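Local coordinates for GGDEF family protein (Vibrio cholerae, PDB 5GZS), which probably senses arginine through its periplasmic solute-binding portion and, as a GGDEF family diguanylate cyclase, makes the second messenger cyclic di-GMP, at residues Val35-Phe40 with Leu44-Thr49; Asn75-Tyr80 with Thr101-Leu106; Glu120-Ala125 with Ile141-Pro146. All blocks are in the same frame, centred on the assembly; numbering follows the deposited sequence.

How the interactions relate
Three contacts border one bound arginine, and all lie within the first solute-binding region of the chain. They follow one another in sequence: interaction 1 joins the end of strand 32-36 and the residues up to the start of helix 40-49 to the rest of that helix, interaction 2 joins strand 79-83 to the start of helix 103-110, and interaction 3 brings helix 121-129 against the N-terminal part of helix 144-149 and the residues before it. Their centres lie about 14 to 17 Å apart. F40 packs on T101, S39 on G121, and Y80 on I141 and L144. Elements remote in sequence thus meet round the ligand, consistent with a periplasmic-binding-protein cleft between two lobes.

Interaction 1: Val35-Phe40 with Leu44-Thr49; sequences VNYPSF and LVAIET. With ARG (arginine), chain B.
The ring of F40 is swung out opposite the backbone N, chi1 161°, and this carries its far end to the branched tip of L44, one helical turn on. Y37 uses another setting: CG lies anti to the carbonyl carbon, chi1 -75°, and the phenol reaches toward A46. At the first pair, CZ of F40 meets CD1 of L44 at 3.4 Å, while CD2 of L44 lies 4.1 Å from CE2 of F40, so both methyls touch the far half of the ring. A branched leucine suits a place beside a broad aromatic. At the second pair, CB of A46 packs against CZ of Y37 at 3.4 Å; the small methyl allows the phenol to come close to the helix.

Backbone and side chain work together here. The amide of L44 donates to O of F40 over 3.2 Å in a nearly straight bond of 162°, an i to i+4 bond near the helix start. S39 occupies the N-cap position just before, and its hydroxyl accepts from the N of N41, serving an amide that has no partner earlier in the helix.

The buried F40 also faces the ligand. CG of the bound arginine sits 3.5 Å above the plane of the F40 ring, offset toward its rim, and NE of that arginine is 3.4 Å from CD1 of F40. I58 touches both F40 and L44, and E11 and R64 also touch F40, while backbone bonds from V35 and Y37 to strand 6-10 place the approach to the loop. The arrangement is a strand-loop-helix unit of a family 3 solute-binding protein, whose capped helix start presents an aromatic wall to the arginine pocket.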
loop_
_atom_site.group_PDB
_atom_site.type_symbol
_atom_site.label_atom_id
_atom_site.label_comp_id
_atom_site.label_asym_id
_atom_site.label_seq_id
_atom_site.Cartn_x
_atom_site.Cartn_y
_atom_site.Cartn_z
ATOM N N VAL A 35 12.634 -27.246 -31.903
ATOM C CA VAL A 35 11.458 -27.195 -32.768
ATOM C C VAL A 35 10.630 -25.933 -32.507
ATOM O O VAL A 35 10.062 -25.782 -31.424
ATOM C CB VAL A 35 10.605 -28.464 -32.564
ATOM C CG1 VAL A 35 9.336 -28.420 -33.382
ATOM C CG2 VAL A 35 11.423 -29.682 -32.944
ATOM N N ASN A 36 10.587 -25.010 -33.473
ATOM C CA ASN A 36 9.768 -23.795 -33.314
ATOM C C ASN A 36 8.285 -24.140 -33.309
ATOM O O ASN A 36 7.799 -24.843 -34.199
ATOM C CB ASN A 36 10.054 -22.776 -34.425
ATOM C CG ASN A 36 9.449 -21.370 -34.131
ATOM O OD1 ASN A 36 8.396 -21.243 -33.502
ATOM N ND2 ASN A 36 10.128 -20.320 -34.601
ATOM N N TYR A 37 7.574 -23.668 -32.293
ATOM C CA TYR A 37 6.116 -23.751 -32.272
ATOM C C TYR A 37 5.560 -22.346 -32.336
ATOM O O TYR A 37 6.010 -21.456 -31.616
ATOM C CB TYR A 37 5.621 -24.466 -31.022
ATOM C CG TYR A 37 5.824 -25.955 -31.074
ATOM C CD1 TYR A 37 4.861 -26.780 -31.641
ATOM C CD2 TYR A 37 6.986 -26.545 -30.572
ATOM C CE1 TYR A 37 5.041 -28.158 -31.699
ATOM C CE2 TYR A 37 7.172 -27.915 -30.625
ATOM C CZ TYR A 37 6.190 -28.714 -31.194
ATOM O OH TYR A 37 6.342 -30.070 -31.257
ATOM N N PRO A 38 4.573 -22.125 -33.199
ATOM C CA PRO A 38 4.071 -20.753 -33.365
ATOM C C PRO A 38 3.342 -20.207 -32.127
ATOM O O PRO A 38 3.123 -18.992 -32.039
ATOM C CB PRO A 38 3.119 -20.876 -34.552
ATOM C CG PRO A 38 2.697 -22.320 -34.544
ATOM C CD PRO A 38 3.861 -23.101 -34.040
ATOM N N SER A 39 2.981 -21.083 -31.190
ATOM C CA SER A 39 2.295 -20.663 -29.965
ATOM C C SER A 39 2.640 -21.523 -28.749
ATOM O O SER A 39 2.946 -22.722 -28.857
ATOM C CB SER A 39 0.779 -20.675 -30.183
ATOM O OG SER A 39 0.078 -20.811 -28.953
ATOM N N PHE A 40 2.568 -20.908 -27.581
ATOM C CA PHE A 40 2.903 -21.599 -26.344
ATOM C C PHE A 40 1.969 -22.771 -26.064
ATOM O O PHE A 40 2.352 -23.763 -25.446
ATOM C CB PHE A 40 2.867 -20.621 -25.175
ATOM C CG PHE A 40 2.755 -21.279 -23.834
ATOM C CD1 PHE A 40 3.878 -21.766 -23.194
ATOM C CD2 PHE A 40 1.531 -21.394 -23.210
ATOM C CE1 PHE A 40 3.779 -22.345 -21.967
ATOM C CE2 PHE A 40 1.423 -21.981 -21.975
ATOM C CZ PHE A 40 2.552 -22.450 -21.350
ATOM N N LEU A 44 2.591 -26.915 -25.427
ATOM C CA LEU A 44 1.973 -27.787 -24.419
ATOM C C LEU A 44 1.355 -29.077 -24.999
ATOM O O LEU A 44 1.558 -30.169 -24.447
ATOM C CB LEU A 44 0.903 -27.013 -23.630
ATOM C CG LEU A 44 1.243 -26.618 -22.183
ATOM C CD1 LEU A 44 2.499 -25.797 -22.146
ATOM C CD2 LEU A 44 0.100 -25.860 -21.518
ATOM N N VAL A 45 0.609 -28.963 -26.100
ATOM C CA VAL A 45 0.004 -30.151 -26.697
ATOM C C VAL A 45 1.078 -31.082 -27.234
ATOM O O VAL A 45 0.939 -32.300 -27.151
ATOM C CB VAL A 45 -0.999 -29.814 -27.835
ATOM C CG1 VAL A 45 -0.330 -29.098 -29.002
ATOM C CG2 VAL A 45 -1.658 -31.084 -28.326
ATOM N N ALA A 46 2.159 -30.502 -27.749
ATOM C CA ALA A 46 3.256 -31.286 -28.284
ATOM C C ALA A 46 3.828 -32.172 -27.194
ATOM O O ALA A 46 4.175 -33.326 -27.439
ATOM C CB ALA A 46 4.324 -30.386 -28.859
ATOM N N ILE A 47 3.891 -31.637 -25.979
ATOM C CA ILE A 47 4.487 -32.370 -24.872
ATOM C C ILE A 47 3.621 -33.556 -24.437
ATOM O O ILE A 47 4.071 -34.694 -24.538
ATOM C CB ILE A 47 4.758 -31.459 -23.665
ATOM C CG1 ILE A 47 5.896 -30.488 -23.984
ATOM C CG2 ILE A 47 5.188 -32.287 -22.472
ATOM C CD1 ILE A 47 7.244 -31.182 -24.150
ATOM N N GLU A 48 2.399 -33.316 -23.966
ATOM C CA GLU A 48 1.588 -34.428 -23.454
ATOM C C GLU A 48 1.387 -35.489 -24.523
ATOM O O GLU A 48 1.606 -36.668 -24.253
ATOM C CB GLU A 48 0.234 -33.959 -22.905
ATOM C CG GLU A 48 -0.626 -33.128 -23.819
ATOM C CD GLU A 48 -1.984 -32.869 -23.203
ATOM O OE1 GLU A 48 -2.768 -32.089 -23.782
ATOM O OE2 GLU A 48 -2.272 -33.462 -22.137
ATOM N N THR A 49 1.009 -35.065 -25.730
ATOM C CA THR A 49 1.096 -35.918 -26.918
ATOM C C THR A 49 2.395 -36.723 -26.990
ATOM O O THR A 49 2.398 -37.910 -26.712
ATOM C CB THR A 49 0.977 -35.091 -28.205
ATOM O OG1 THR A 49 -0.350 -34.577 -28.297
ATOM C CG2 THR A 49 1.267 -35.938 -29.443
HETATM N N ARG B . 5.498 -19.906 -17.558
HETATM C CA ARG B . 4.126 -19.540 -17.878
HETATM C C ARG B . 3.277 -20.782 -18.122
HETATM O O ARG B . 2.056 -20.764 -17.975
HETATM C CB ARG B . 4.091 -18.630 -19.092
HETATM C CG ARG B . 4.589 -19.280 -20.369
HETATM C CD ARG B . 4.820 -18.194 -21.397
HETATM N NE ARG B . 5.204 -18.730 -22.685
HETATM C CZ ARG B . 6.405 -19.220 -22.956
HETATM N NH1 ARG B . 7.346 -19.255 -22.017
HETATM N NH2 ARG B . 6.655 -19.689 -24.166
HETATM O OXT ARG B . 3.795 -21.836 -18.472
#

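Interaction 2: Asn75-Tyr80 with Thr101-Leu106; sequences NIEYTY and TTYGTL. With ARG (arginine), chain B.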
loop_
_atom_site.group_PDB
_atom_site.type_symbol
_atom_site.label_atom_id
_atom_site.label_comp_id
_atom_site.label_asym_id
_atom_site.label_seq_id
_atom_site.Cartn_x
_atom_site.Cartn_y
_atom_site.Cartn_z
ATOM N N ASN A 75 14.339 -22.358 -13.020
ATOM C CA ASN A 75 14.669 -20.939 -13.277
ATOM C C ASN A 75 13.465 -20.013 -13.235
ATOM O O ASN A 75 12.318 -20.465 -13.288
ATOM C CB ASN A 75 15.336 -20.778 -14.644
ATOM C CG ASN A 75 14.515 -21.408 -15.770
ATOM O OD1 ASN A 75 14.585 -22.623 -16.007
ATOM N ND2 ASN A 75 13.707 -20.582 -16.454
ATOM N N ILE A 76 13.730 -18.710 -13.160
ATOM C CA ILE A 76 12.669 -17.717 -13.291
ATOM C C ILE A 76 12.335 -17.506 -14.768
ATOM O O ILE A 76 12.975 -18.064 -15.656
ATOM C CB ILE A 76 13.037 -16.337 -12.650
ATOM C CG1 ILE A 76 14.172 -15.653 -13.415
ATOM C CG2 ILE A 76 13.346 -16.469 -11.162
ATOM C CD1 ILE A 76 14.643 -14.386 -12.777
ATOM N N GLU A 77 11.320 -16.695 -15.019
ATOM C CA GLU A 77 10.923 -16.369 -16.371
ATOM C C GLU A 77 10.635 -14.866 -16.441
ATOM O O GLU A 77 9.720 -14.366 -15.783
ATOM C CB GLU A 77 9.706 -17.200 -16.765
ATOM C CG GLU A 77 9.166 -16.988 -18.156
ATOM C CD GLU A 77 7.837 -17.717 -18.335
ATOM O OE1 GLU A 77 6.988 -17.599 -17.411
ATOM O OE2 GLU A 77 7.639 -18.397 -19.378
ATOM N N TYR A 78 11.427 -14.138 -17.217
ATOM C CA TYR A 78 11.197 -12.701 -17.355
ATOM C C TYR A 78 9.839 -12.473 -18.035
ATOM O O TYR A 78 9.537 -13.075 -19.077
ATOM C CB TYR A 78 12.327 -12.039 -18.137
ATOM C CG TYR A 78 13.581 -11.783 -17.332
ATOM C CD1 TYR A 78 14.508 -12.791 -17.104
ATOM C CD2 TYR A 78 13.854 -10.519 -16.817
ATOM C CE1 TYR A 78 15.653 -12.543 -16.377
ATOM C CE2 TYR A 78 14.982 -10.269 -16.097
ATOM C CZ TYR A 78 15.879 -11.272 -15.871
ATOM O OH TYR A 78 17.028 -11.005 -15.145
ATOM N N THR A 79 9.024 -11.616 -17.424
ATOM C CA THR A 79 7.646 -11.438 -17.833
ATOM C C THR A 79 7.313 -9.959 -17.962
ATOM O O THR A 79 7.581 -9.170 -17.053
ATOM C CB THR A 79 6.677 -12.112 -16.842
ATOM O OG1 THR A 79 6.878 -13.535 -16.878
ATOM C CG2 THR A 79 5.208 -11.802 -17.202
ATOM N N TYR A 80 6.740 -9.585 -19.106
ATOM C CA TYR A 80 6.607 -8.171 -19.452
ATOM C C TYR A 80 5.180 -7.785 -19.827
ATOM O O TYR A 80 4.409 -8.597 -20.393
ATOM C CB TYR A 80 7.558 -7.791 -20.617
ATOM C CG TYR A 80 9.030 -8.138 -20.401
ATOM C CD1 TYR A 80 9.518 -9.410 -20.729
ATOM C CD2 TYR A 80 9.925 -7.196 -19.912
ATOM C CE1 TYR A 80 10.832 -9.742 -20.551
ATOM C CE2 TYR A 80 11.265 -7.509 -19.732
ATOM C CZ TYR A 80 11.707 -8.799 -20.048
ATOM O OH TYR A 80 13.016 -9.150 -19.868
ATOM N N THR A 101 -1.537 -20.112 -20.835
ATOM C CA THR A 101 -0.547 -19.691 -19.854
ATOM C C THR A 101 -1.152 -19.499 -18.485
ATOM O O THR A 101 -2.365 -19.464 -18.310
ATOM C CB THR A 101 0.165 -18.367 -20.228
ATOM O OG1 THR A 101 -0.782 -17.290 -20.226
ATOM C CG2 THR A 101 0.860 -18.478 -21.576
ATOM N N THR A 102 -0.258 -19.355 -17.525
ATOM C CA THR A 102 -0.601 -19.101 -16.152
ATOM C C THR A 102 -1.079 -17.651 -15.980
ATOM O O THR A 102 -1.639 -17.289 -14.941
ATOM C CB THR A 102 0.621 -19.392 -15.257
ATOM O OG1 THR A 102 0.193 -19.731 -13.936
ATOM C CG2 THR A 102 1.569 -18.201 -15.223
ATOM N N TYR A 103 -0.889 -16.843 -17.025
ATOM C CA TYR A 103 -1.143 -15.399 -16.961
ATOM C C TYR A 103 -2.618 -15.008 -16.857
ATOM O O TYR A 103 -2.946 -13.903 -16.395
ATOM C CB TYR A 103 -0.525 -14.709 -18.180
ATOM C CG TYR A 103 0.991 -14.837 -18.252
ATOM C CD1 TYR A 103 1.737 -15.103 -17.113
ATOM C CD2 TYR A 103 1.671 -14.671 -19.460
ATOM C CE1 TYR A 103 3.128 -15.215 -17.171
ATOM C CE2 TYR A 103 3.060 -14.784 -19.531
ATOM C CZ TYR A 103 3.788 -15.056 -18.383
ATOM O OH TYR A 103 5.175 -15.157 -18.443
ATOM N N GLY A 104 -3.506 -15.900 -17.291
ATOM C CA GLY A 104 -4.934 -15.669 -17.161
ATOM C C GLY A 104 -5.275 -15.488 -15.699
ATOM O O GLY A 104 -5.813 -14.454 -15.289
ATOM N N THR A 105 -4.920 -16.496 -14.909
ATOM C CA THR A 105 -5.135 -16.520 -13.458
ATOM C C THR A 105 -4.421 -15.410 -12.679
ATOM O O THR A 105 -4.936 -14.883 -11.689
ATOM C CB THR A 105 -4.687 -17.882 -12.894
ATOM O OG1 THR A 105 -5.566 -18.905 -13.386
ATOM C CG2 THR A 105 -4.682 -17.883 -11.370
ATOM N N LEU A 106 -3.224 -15.059 -13.127
ATOM C CA LEU A 106 -2.432 -14.073 -12.411
ATOM C C LEU A 106 -3.056 -12.688 -12.502
ATOM O O LEU A 106 -3.046 -11.927 -11.527
ATOM C CB LEU A 106 -1.004 -14.027 -12.945
ATOM C CG LEU A 106 -0.087 -13.050 -12.208
ATOM C CD1 LEU A 106 0.362 -13.645 -10.890
ATOM C CD2 LEU A 106 1.100 -12.670 -13.058
HETATM N N ARG B . 5.498 -19.906 -17.558
HETATM C CA ARG B . 4.126 -19.540 -17.878
HETATM C C ARG B . 3.277 -20.782 -18.122
HETATM O O ARG B . 2.056 -20.764 -17.975
HETATM C CB ARG B . 4.091 -18.630 -19.092
HETATM C CG ARG B . 4.589 -19.280 -20.369
HETATM C CD ARG B . 4.820 -18.194 -21.397
HETATM N NE ARG B . 5.204 -18.730 -22.685
HETATM C CZ ARG B . 6.405 -19.220 -22.956
HETATM N NH1 ARG B . 7.346 -19.255 -22.017
HETATM N NH2 ARG B . 6.655 -19.689 -24.166
HETATM O OXT ARG B . 3.795 -21.836 -18.472
#
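Hydroxyl to hydroxyl, T79 and Y103 make the hydrogen bond that spans this contact: OG1 of T79 and OH of Y103 lie 2.8 Å apart, and either could be the donor. The two side chains come from opposite directions. T79 is turned with OG1 beside its backbone N, chi1 -65°, which leaves CG2 to pack alongside the same phenol, 3.7 Å from CZ of Y103. A threonine suits the place by offering a polar branch for the hydroxyl and an apolar one for the ring of the same phenol.

Hydrogen bonds to the bound arginine form the second group. E77 is extended beyond CG, and its carboxylate divides between the two ends of the ligand: OE1 accepts from the ligand N at 2.8 Å, and OE2 accepts from the ligand NH1, also at 2.8 Å. One acidic residue thereby reads both the alpha-amino group and the guanidinium, whose positive charges it would help to offset. The main-chain N of T102 donates to the ligand O over 2.7 Å, with an angle of 139°.

Apolar contact adds to these: CZ of Y103 lies 3.7 Å from CB of the ligand, so the phenol both grips T79 and flanks the ligand's aliphatic chain. A capping bond fixes the helix start, where N of Y103 donates to OG1 of T101 over 3.2 Å; this hydroxyl is also bonded to O of P98.

Strand 79-83 runs between strands 137-140 and 153-156 in an antiparallel sheet, and Y103, near the N-terminal end of helix 103-110, packs on V138, D139 and A140. Y78 and Y80 leave their backbone away from the segment of Y103; their hydroxyls bond Q200 and Q203 of helix 189-218.

Interaction 3: Glu120-Ala125 with Ile141-Pro146; sequences EGHLEA and INQLKP. With ARG (arginine), chain B.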
loop_
_atom_site.group_PDB
_atom_site.type_symbol
_atom_site.label_atom_id
_atom_site.label_comp_id
_atom_site.label_asym_id
_atom_site.label_seq_id
_atom_site.Cartn_x
_atom_site.Cartn_y
_atom_site.Cartn_z
ATOM N N GLU A 120 -3.131 -16.278 -29.981
ATOM C CA GLU A 120 -2.195 -17.360 -30.272
ATOM C C GLU A 120 -0.971 -16.889 -31.046
ATOM O O GLU A 120 -1.067 -16.594 -32.241
ATOM C CB GLU A 120 -2.877 -18.461 -31.061
ATOM C CG GLU A 120 -3.843 -19.293 -30.261
ATOM C CD GLU A 120 -4.124 -20.606 -30.952
ATOM O OE1 GLU A 120 -3.189 -21.152 -31.586
ATOM O OE2 GLU A 120 -5.278 -21.082 -30.876
ATOM N N GLY A 121 0.177 -16.842 -30.365
ATOM C CA GLY A 121 1.449 -16.550 -31.003
ATOM C C GLY A 121 1.717 -15.063 -31.150
ATOM O O GLY A 121 0.860 -14.247 -30.796
ATOM N N HIS A 122 2.894 -14.727 -31.696
ATOM C CA HIS A 122 3.421 -13.355 -31.697
ATOM C C HIS A 122 2.698 -12.461 -32.684
ATOM O O HIS A 122 2.515 -11.274 -32.416
ATOM C CB HIS A 122 4.929 -13.362 -31.987
ATOM C CG HIS A 122 5.481 -12.048 -32.467
ATOM N ND1 HIS A 122 5.819 -11.822 -33.785
ATOM C CD2 HIS A 122 5.787 -10.909 -31.803
ATOM C CE1 HIS A 122 6.293 -10.595 -33.918
ATOM N NE2 HIS A 122 6.279 -10.018 -32.731
ATOM N N LEU A 123 2.250 -13.026 -33.802
ATOM C CA LEU A 123 1.586 -12.246 -34.855
ATOM C C LEU A 123 0.204 -11.819 -34.408
ATOM O O LEU A 123 -0.219 -10.697 -34.653
ATOM C CB LEU A 123 1.497 -13.063 -36.146
ATOM C CG LEU A 123 2.871 -13.265 -36.778
ATOM C CD1 LEU A 123 2.949 -14.652 -37.403
ATOM C CD2 LEU A 123 3.223 -12.168 -37.798
ATOM N N GLU A 124 -0.477 -12.740 -33.735
ATOM C CA GLU A 124 -1.805 -12.519 -33.168
ATOM C C GLU A 124 -1.715 -11.486 -32.062
ATOM O O GLU A 124 -2.529 -10.568 -31.964
ATOM C CB GLU A 124 -2.361 -13.841 -32.626
ATOM C CG GLU A 124 -3.855 -13.987 -32.617
ATOM C CD GLU A 124 -4.292 -15.443 -32.704
ATOM O OE1 GLU A 124 -3.916 -16.135 -33.679
ATOM O OE2 GLU A 124 -5.028 -15.889 -31.797
ATOM N N ALA A 125 -0.705 -11.659 -31.223
ATOM C CA ALA A 125 -0.456 -10.725 -30.152
ATOM C C ALA A 125 -0.177 -9.389 -30.795
ATOM O O ALA A 125 -0.744 -8.373 -30.381
ATOM C CB ALA A 125 0.714 -11.178 -29.287
ATOM N N ILE A 141 9.642 -13.437 -22.058
ATOM C CA ILE A 141 10.838 -12.937 -22.738
ATOM C C ILE A 141 10.888 -13.362 -24.205
ATOM O O ILE A 141 11.475 -12.668 -25.028
ATOM C CB ILE A 141 12.136 -13.404 -21.995
ATOM C CG1 ILE A 141 13.387 -12.715 -22.551
ATOM C CG2 ILE A 141 12.286 -14.907 -22.048
ATOM C CD1 ILE A 141 14.630 -12.982 -21.739
ATOM N N ASN A 142 10.249 -14.486 -24.535
ATOM C CA ASN A 142 10.119 -14.929 -25.935
ATOM C C ASN A 142 9.673 -13.834 -26.901
ATOM O O ASN A 142 10.068 -13.802 -28.073
ATOM C CB ASN A 142 9.135 -16.082 -26.016
ATOM C CG ASN A 142 9.515 -17.225 -25.098
ATOM O OD1 ASN A 142 9.494 -17.087 -23.870
ATOM N ND2 ASN A 142 9.870 -18.358 -25.687
ATOM N N GLN A 143 8.849 -12.929 -26.402
ATOM C CA GLN A 143 8.298 -11.888 -27.245
ATOM C C GLN A 143 9.131 -10.611 -27.253
ATOM O O GLN A 143 8.914 -9.744 -28.093
ATOM C CB GLN A 143 6.878 -11.562 -26.805
ATOM C CG GLN A 143 5.950 -12.761 -26.734
ATOM C CD GLN A 143 5.792 -13.473 -28.070
ATOM O OE1 GLN A 143 5.932 -12.860 -29.131
ATOM N NE2 GLN A 143 5.466 -14.773 -28.023
ATOM N N LEU A 144 10.098 -10.506 -26.347
ATOM C CA LEU A 144 10.789 -9.242 -26.129
ATOM C C LEU A 144 11.455 -8.675 -27.386
ATOM O O LEU A 144 11.149 -7.546 -27.814
ATOM C CB LEU A 144 11.837 -9.391 -25.024
ATOM C CG LEU A 144 12.414 -8.044 -24.575
ATOM C CD1 LEU A 144 11.288 -7.147 -24.091
ATOM C CD2 LEU A 144 13.447 -8.221 -23.477
ATOM N N LYS A 145 12.374 -9.447 -27.963
ATOM C CA LYS A 145 13.125 -8.982 -29.123
ATOM C C LYS A 145 12.177 -8.676 -30.317
ATOM O O LYS A 145 12.209 -7.567 -30.842
ATOM C CB LYS A 145 14.224 -9.996 -29.480
ATOM C CG LYS A 145 15.130 -9.610 -30.649
ATOM C CD LYS A 145 16.202 -10.677 -30.895
ATOM C CE LYS A 145 17.498 -10.228 -30.262
ATOM N NZ LYS A 145 18.476 -11.309 -29.926
ATOM N N PRO A 146 11.296 -9.615 -30.711
ATOM C CA PRO A 146 10.438 -9.227 -31.842
ATOM C C PRO A 146 9.489 -8.080 -31.512
ATOM O O PRO A 146 9.225 -7.245 -32.379
ATOM C CB PRO A 146 9.652 -10.506 -32.156
ATOM C CG PRO A 146 9.728 -11.329 -30.891
ATOM C CD PRO A 146 11.058 -11.008 -30.280
HETATM N N ARG B . 5.498 -19.906 -17.558
HETATM C CA ARG B . 4.126 -19.540 -17.878
HETATM C C ARG B . 3.277 -20.782 -18.122
HETATM O O ARG B . 2.056 -20.764 -17.975
HETATM C CB ARG B . 4.091 -18.630 -19.092
HETATM C CG ARG B . 4.589 -19.280 -20.369
HETATM C CD ARG B . 4.820 -18.194 -21.397
HETATM N NE ARG B . 5.204 -18.730 -22.685
HETATM C CZ ARG B . 6.405 -19.220 -22.956
HETATM N NH1 ARG B . 7.346 -19.255 -22.017
HETATM N NH2 ARG B . 6.655 -19.689 -24.166
HETATM O OXT ARG B . 3.795 -21.836 -18.472
#
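H122 is met by Q143, just before helix 144-149, and by P146 within it: P146 lies over one face of the imidazole and Q143 at the edge. CB of P146 stands 3.9 Å from the centroid of the H122 ring and 28° off its normal, a CH-pi contact that suits a proline, whose rigid ring lays a methylene against the imidazole. The closest imidazole atom to that CB is NE2 of H122, at 3.5 Å. Near the plane of the ring, OE1 of Q143 lies beside CB and CD2 of H122, 3.3 Å from CD2, and the amide and imidazole planes are only 12° apart.

Torsions explain the access. H122 sends CG opposite its backbone N, chi1 160°, out from the helix toward the facing segment, whereas Q143 is bent at chi2, which curls its amide back to the histidine.

Around this shell, the backbone holds the partners in place. N of A125 donates to O of G121 over 3.1 Å, closing a helical turn that carries H122, and the positive phi of G121 is a conformation glycine adopts readily. On the other side, N of L144 donates to O of I141 over 2.9 Å. Side chains of strand 79-83 and helix 189-218 back the facing segment, with L144 lying on Y80 and Q203, and Q143 touching Y82.

Next to Q143, N142 binds O of E11 through ND2 and faces the ligand, OD1 of N142 lying 3.6 Å from NH1 of the bound arginine. Helix 121-129 thus packs against the N-terminal part of helix 144-149 and the residues before it, beside the guanidinium end of the arginine pocket, in a family 3 solute-binding fold.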